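Local coordinates for protein DNA-binding transcriptional repressor YiaJ (Escherichia coli, PDB 1YSQ) that represses transcription of the yiaKLMNOPQRS operon as a DNA-binding IclR-family regulator, this chain being its C-terminal effector domain rather than its DNA-binding part, at residues E19-A24 with K167-T172; M74-P79 with A134-D139. One frame throughout, in Å; residues are numbered along the deposited sequence.

Contact 1: residues E19-A24 with K167-T172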
# COMPACT_ATOMS: atom_id res chain seq x y z
N GLU A 19 -5.20 10.45 -9.62
CA GLU A 19 -6.27 10.42 -10.64
C GLU A 19 -5.76 9.91 -11.99
O GLU A 19 -6.41 9.09 -12.64
CB GLU A 19 -6.86 11.82 -10.82
CG GLU A 19 -7.75 12.27 -9.68
CD GLU A 19 -8.38 13.63 -9.95
OE1 GLU A 19 -8.44 14.04 -11.13
OE2 GLU A 19 -8.81 14.27 -8.99
N ALA A 20 -4.61 10.41 -12.40
CA ALA A 20 -3.96 9.94 -13.63
C ALA A 20 -3.77 8.43 -13.61
O ALA A 20 -4.04 7.76 -14.61
CB ALA A 20 -2.62 10.66 -13.83
N LEU A 21 -3.29 7.89 -12.50
CA LEU A 21 -3.03 6.45 -12.42
C LEU A 21 -4.34 5.66 -12.44
O LEU A 21 -4.42 4.58 -13.04
CB LEU A 21 -2.20 6.12 -11.18
CG LEU A 21 -1.88 4.66 -10.86
CD1 LEU A 21 -0.91 4.09 -11.91
CD2 LEU A 21 -1.30 4.56 -9.45
N ASN A 22 -5.36 6.20 -11.77
CA ASN A 22 -6.71 5.65 -11.77
C ASN A 22 -7.24 5.53 -13.22
O ASN A 22 -7.74 4.48 -13.62
CB ASN A 22 -7.60 6.53 -10.88
CG ASN A 22 -9.07 6.12 -10.87
OD1 ASN A 22 -9.94 6.95 -11.12
ND2 ASN A 22 -9.37 4.86 -10.53
N ILE A 23 -7.11 6.60 -13.99
CA ILE A 23 -7.53 6.59 -15.40
C ILE A 23 -6.70 5.62 -16.24
O ILE A 23 -7.25 4.86 -17.04
CB ILE A 23 -7.50 8.03 -16.01
CG1 ILE A 23 -8.44 8.98 -15.25
CG2 ILE A 23 -7.80 8.01 -17.54
CD1 ILE A 23 -9.89 8.52 -15.15
N ALA A 24 -5.38 5.62 -16.04
CA ALA A 24 -4.49 4.79 -16.84
C ALA A 24 -4.72 3.29 -16.63
O ALA A 24 -4.77 2.53 -17.60
CB ALA A 24 -3.03 5.15 -16.55
N LYS A 167 5.09 -0.64 -12.88
CA LYS A 167 5.76 0.47 -13.55
C LYS A 167 5.05 1.84 -13.43
O LYS A 167 5.67 2.78 -12.93
CB LYS A 167 6.11 0.12 -14.99
CG LYS A 167 7.09 1.11 -15.60
CD LYS A 167 7.43 0.70 -17.01
CE LYS A 167 7.34 1.88 -17.94
NZ LYS A 167 8.70 2.33 -18.27
N PRO A 168 3.80 1.99 -13.88
CA PRO A 168 3.09 3.27 -13.71
C PRO A 168 2.83 3.60 -12.23
O PRO A 168 2.82 4.77 -11.85
CB PRO A 168 1.76 3.07 -14.46
CG PRO A 168 1.60 1.58 -14.57
CD PRO A 168 2.99 1.02 -14.64
N LEU A 169 2.62 2.57 -11.41
CA LEU A 169 2.39 2.77 -9.98
C LEU A 169 3.62 3.42 -9.35
O LEU A 169 3.52 4.40 -8.60
CB LEU A 169 2.12 1.42 -9.29
CG LEU A 169 2.07 1.45 -7.75
CD1 LEU A 169 1.01 2.41 -7.22
CD2 LEU A 169 1.84 0.05 -7.23
N ARG A 170 4.80 2.89 -9.68
CA ARG A 170 6.02 3.47 -9.14
C ARG A 170 6.27 4.88 -9.70
O ARG A 170 6.67 5.79 -8.96
CB ARG A 170 7.21 2.55 -9.37
CG ARG A 170 8.55 3.20 -8.96
CD ARG A 170 9.75 2.31 -9.19
NE ARG A 170 9.83 1.89 -10.59
CZ ARG A 170 9.66 0.63 -11.01
NH1 ARG A 170 9.41 -0.35 -10.13
NH2 ARG A 170 9.74 0.37 -12.30
N GLU A 171 6.01 5.06 -10.99
CA GLU A 171 6.18 6.39 -11.59
C GLU A 171 5.30 7.43 -10.88
O GLU A 171 5.71 8.58 -10.69
CB GLU A 171 5.88 6.34 -13.09
CG GLU A 171 7.00 5.67 -13.89
CD GLU A 171 6.59 5.30 -15.30
OE1 GLU A 171 5.42 5.55 -15.68
OE2 GLU A 171 7.44 4.76 -16.03
N THR A 172 4.09 7.01 -10.51
CA THR A 172 3.16 7.84 -9.76
C THR A 172 3.73 8.23 -8.39
O THR A 172 3.77 9.42 -8.06
CB THR A 172 1.80 7.12 -9.64
OG1 THR A 172 1.23 6.95 -10.96
CG2 THR A 172 0.77 7.96 -8.87
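L21 reaches out of helix 8-25 to P168, L169 and T172 of helix 162-182. It joins the first and last helices of this GAF-like IclR effector domain, which pack side by side against the antiparallel sheet. In these segments the two axes run at 170° to each other, nearly antiparallel, and approach to 10.1 Å.

The apolar contacts fall to the two methyl branches of L21, which face the partner helix because CG stands anti to the backbone N (chi1 177°). CD1 lies against the proline ring, 3.8 Å from P168 CB. CD2 meets the CD1 methyl of L169 at 3.9 Å, and there the two leucine side chains cross obliquely. Both leucines also rest on the sheet, L21 on I29 and L169 on V148 and I150.

T172 brings both of its branches to the same leucine: CG2 sits 4.0 Å from L21 CD2, while OG1 comes within 3.5 Å of L21 CB. That hydroxyl finds its polar partner within its own helix. The carbonyl of P168 is gripped twice: T172 OG1 donates to P168 O over 2.8 Å, tilted 32° from the carbonyl plane, and T172 N reaches it from the opposite face.

Contact 2: residues M74-P79 with A134-D139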
# COMPACT_ATOMS: atom_id res chain seq x y z
N MET A 74 6.50 -1.12 7.66
CA MET A 74 7.37 -1.95 8.51
C MET A 74 8.72 -2.28 7.83
O MET A 74 9.76 -2.30 8.50
CB MET A 74 6.68 -3.23 8.97
CG MET A 74 5.59 -2.98 10.05
SD MET A 74 4.99 -4.45 10.98
CE MET A 74 4.45 -5.36 9.73
N ALA A 75 8.69 -2.54 6.52
CA ALA A 75 9.90 -2.92 5.79
C ALA A 75 10.96 -1.82 5.82
O ALA A 75 12.15 -2.11 5.81
CB ALA A 75 9.57 -3.30 4.35
N PHE A 76 10.52 -0.57 5.84
CA PHE A 76 11.44 0.56 5.92
C PHE A 76 11.67 1.12 7.34
O PHE A 76 12.44 2.08 7.53
CB PHE A 76 11.00 1.65 4.95
CG PHE A 76 11.33 1.32 3.52
CD1 PHE A 76 12.46 1.86 2.92
CD2 PHE A 76 10.51 0.44 2.79
CE1 PHE A 76 12.79 1.54 1.58
CE2 PHE A 76 10.81 0.11 1.48
CZ PHE A 76 11.97 0.66 0.87
N GLY A 77 11.02 0.48 8.32
CA GLY A 77 11.23 0.78 9.72
C GLY A 77 12.35 -0.05 10.35
O GLY A 77 13.10 -0.75 9.65
N HIS A 78 12.47 0.04 11.67
CA HIS A 78 13.45 -0.74 12.43
C HIS A 78 12.96 -2.16 12.69
O HIS A 78 11.77 -2.35 12.95
CB HIS A 78 13.75 -0.03 13.75
CG HIS A 78 15.05 -0.44 14.36
ND1 HIS A 78 15.18 -1.56 15.15
CD2 HIS A 78 16.29 0.11 14.27
CE1 HIS A 78 16.44 -1.69 15.54
NE2 HIS A 78 17.13 -0.68 15.03
N PRO A 79 13.84 -3.18 12.64
CA PRO A 79 13.39 -4.55 12.92
C PRO A 79 12.88 -4.76 14.34
O PRO A 79 12.05 -5.66 14.54
CB PRO A 79 14.63 -5.43 12.65
CG PRO A 79 15.79 -4.48 12.51
CD PRO A 79 15.27 -3.11 12.28
N ALA A 134 1.73 -2.35 -3.93
CA ALA A 134 1.94 -1.10 -3.20
C ALA A 134 3.40 -0.65 -3.32
O ALA A 134 4.31 -1.48 -3.50
CB ALA A 134 1.55 -1.28 -1.73
N VAL A 135 3.60 0.67 -3.24
CA VAL A 135 4.93 1.27 -3.26
C VAL A 135 5.04 2.39 -2.20
O VAL A 135 4.04 3.00 -1.83
CB VAL A 135 5.29 1.88 -4.66
CG1 VAL A 135 5.47 0.80 -5.71
CG2 VAL A 135 4.25 2.93 -5.10
N PRO A 136 6.26 2.65 -1.72
CA PRO A 136 6.51 3.78 -0.81
C PRO A 136 6.51 5.14 -1.52
O PRO A 136 6.81 5.20 -2.71
CB PRO A 136 7.91 3.48 -0.27
CG PRO A 136 8.59 2.71 -1.41
CD PRO A 136 7.48 1.86 -1.98
N VAL A 137 6.15 6.20 -0.79
CA VAL A 137 6.38 7.59 -1.21
C VAL A 137 7.44 8.09 -0.24
O VAL A 137 7.20 8.15 0.97
CB VAL A 137 5.11 8.46 -1.10
CG1 VAL A 137 5.42 9.96 -1.37
CG2 VAL A 137 4.02 7.93 -2.02
N PHE A 138 8.64 8.38 -0.74
CA PHE A 138 9.74 8.74 0.15
C PHE A 138 9.73 10.24 0.46
O PHE A 138 9.40 11.05 -0.42
CB PHE A 138 11.08 8.36 -0.50
CG PHE A 138 11.33 6.87 -0.57
CD1 PHE A 138 11.68 6.16 0.58
CD2 PHE A 138 11.25 6.20 -1.79
CE1 PHE A 138 11.92 4.77 0.53
CE2 PHE A 138 11.49 4.81 -1.86
CZ PHE A 138 11.83 4.10 -0.68
N ASP A 139 10.10 10.61 1.68
CA ASP A 139 10.43 12.02 1.93
C ASP A 139 11.90 12.29 1.54
O ASP A 139 12.59 11.38 1.06
CB ASP A 139 10.10 12.46 3.37
CG ASP A 139 11.01 11.84 4.44
OD1 ASP A 139 12.10 11.29 4.13
OD2 ASP A 139 10.69 11.88 5.65
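F76 meets P136 and F138 where the chain coming off helix 68-75 passes the end of strand 130-137. Side chains alternate along that strand: A134 and P136 turn to helix 68-75, V135 and V137 to helix 162-182 on the other face of the sheet.

P136 is thus on the side of F76, where its CG lies 4.5 Å from F76 CE2, a loose apolar contact.

F138, two residues on, carries the closer contact. Its CE1 and CZ straddle one corner of the other ring, with F138 CE1 3.5 Å from F76 CE1 and F138 CZ at the same 3.5 Å from F76 CE1. To either side of that corner the spacing widens a little, F138 CE1 standing 3.8 Å from F76 CD1 and F138 CZ 3.8 Å from F76 CZ. The pair is an offset edge-to-face stack: F138 presents its edge, its CE1 coming to the F76 ring obliquely, the planes make 71°, and the ring centroids are 5.3 Å apart. With CG beside the backbone N (chi1 -71°), the F138 ring reaches back along the strand, and P136 CB covers part of one of its faces, 4.0 Å above the plane. V144 touches all three side chains. With an alanine in place of F76, the edge of F138 would probably lose its aromatic mate and a gap would open beside P136.

The side chain of F76 also approaches a phosphate ion, nearest atoms about 4 Å apart, probably from the crystallisation liquor. The aromatic pair joins the end of helix 68-75 to the end of strand 130-137 in a GAF-like domain, beside the loop leading to strand 146-153.

Overall arrangement
Contacts 1 and 2 lie with their centres 19 Å apart on the two sides of one antiparallel sheet. In chain order come 19-24, 74-79, 134-139 and 167-172, so the helix pair of contact 1 brings together the two ends of the domain, and both segments of contact 2 fall between them. Strand 130-137 mediates, with one face to each side. Segments 167-172 and 134-139 touch, L169 CG lying 3.7 Å from V135 CG2. The central sheet, covered by helices on both faces, thus links the two contacts within a single effector domain, the non-DNA-binding part of the repressor.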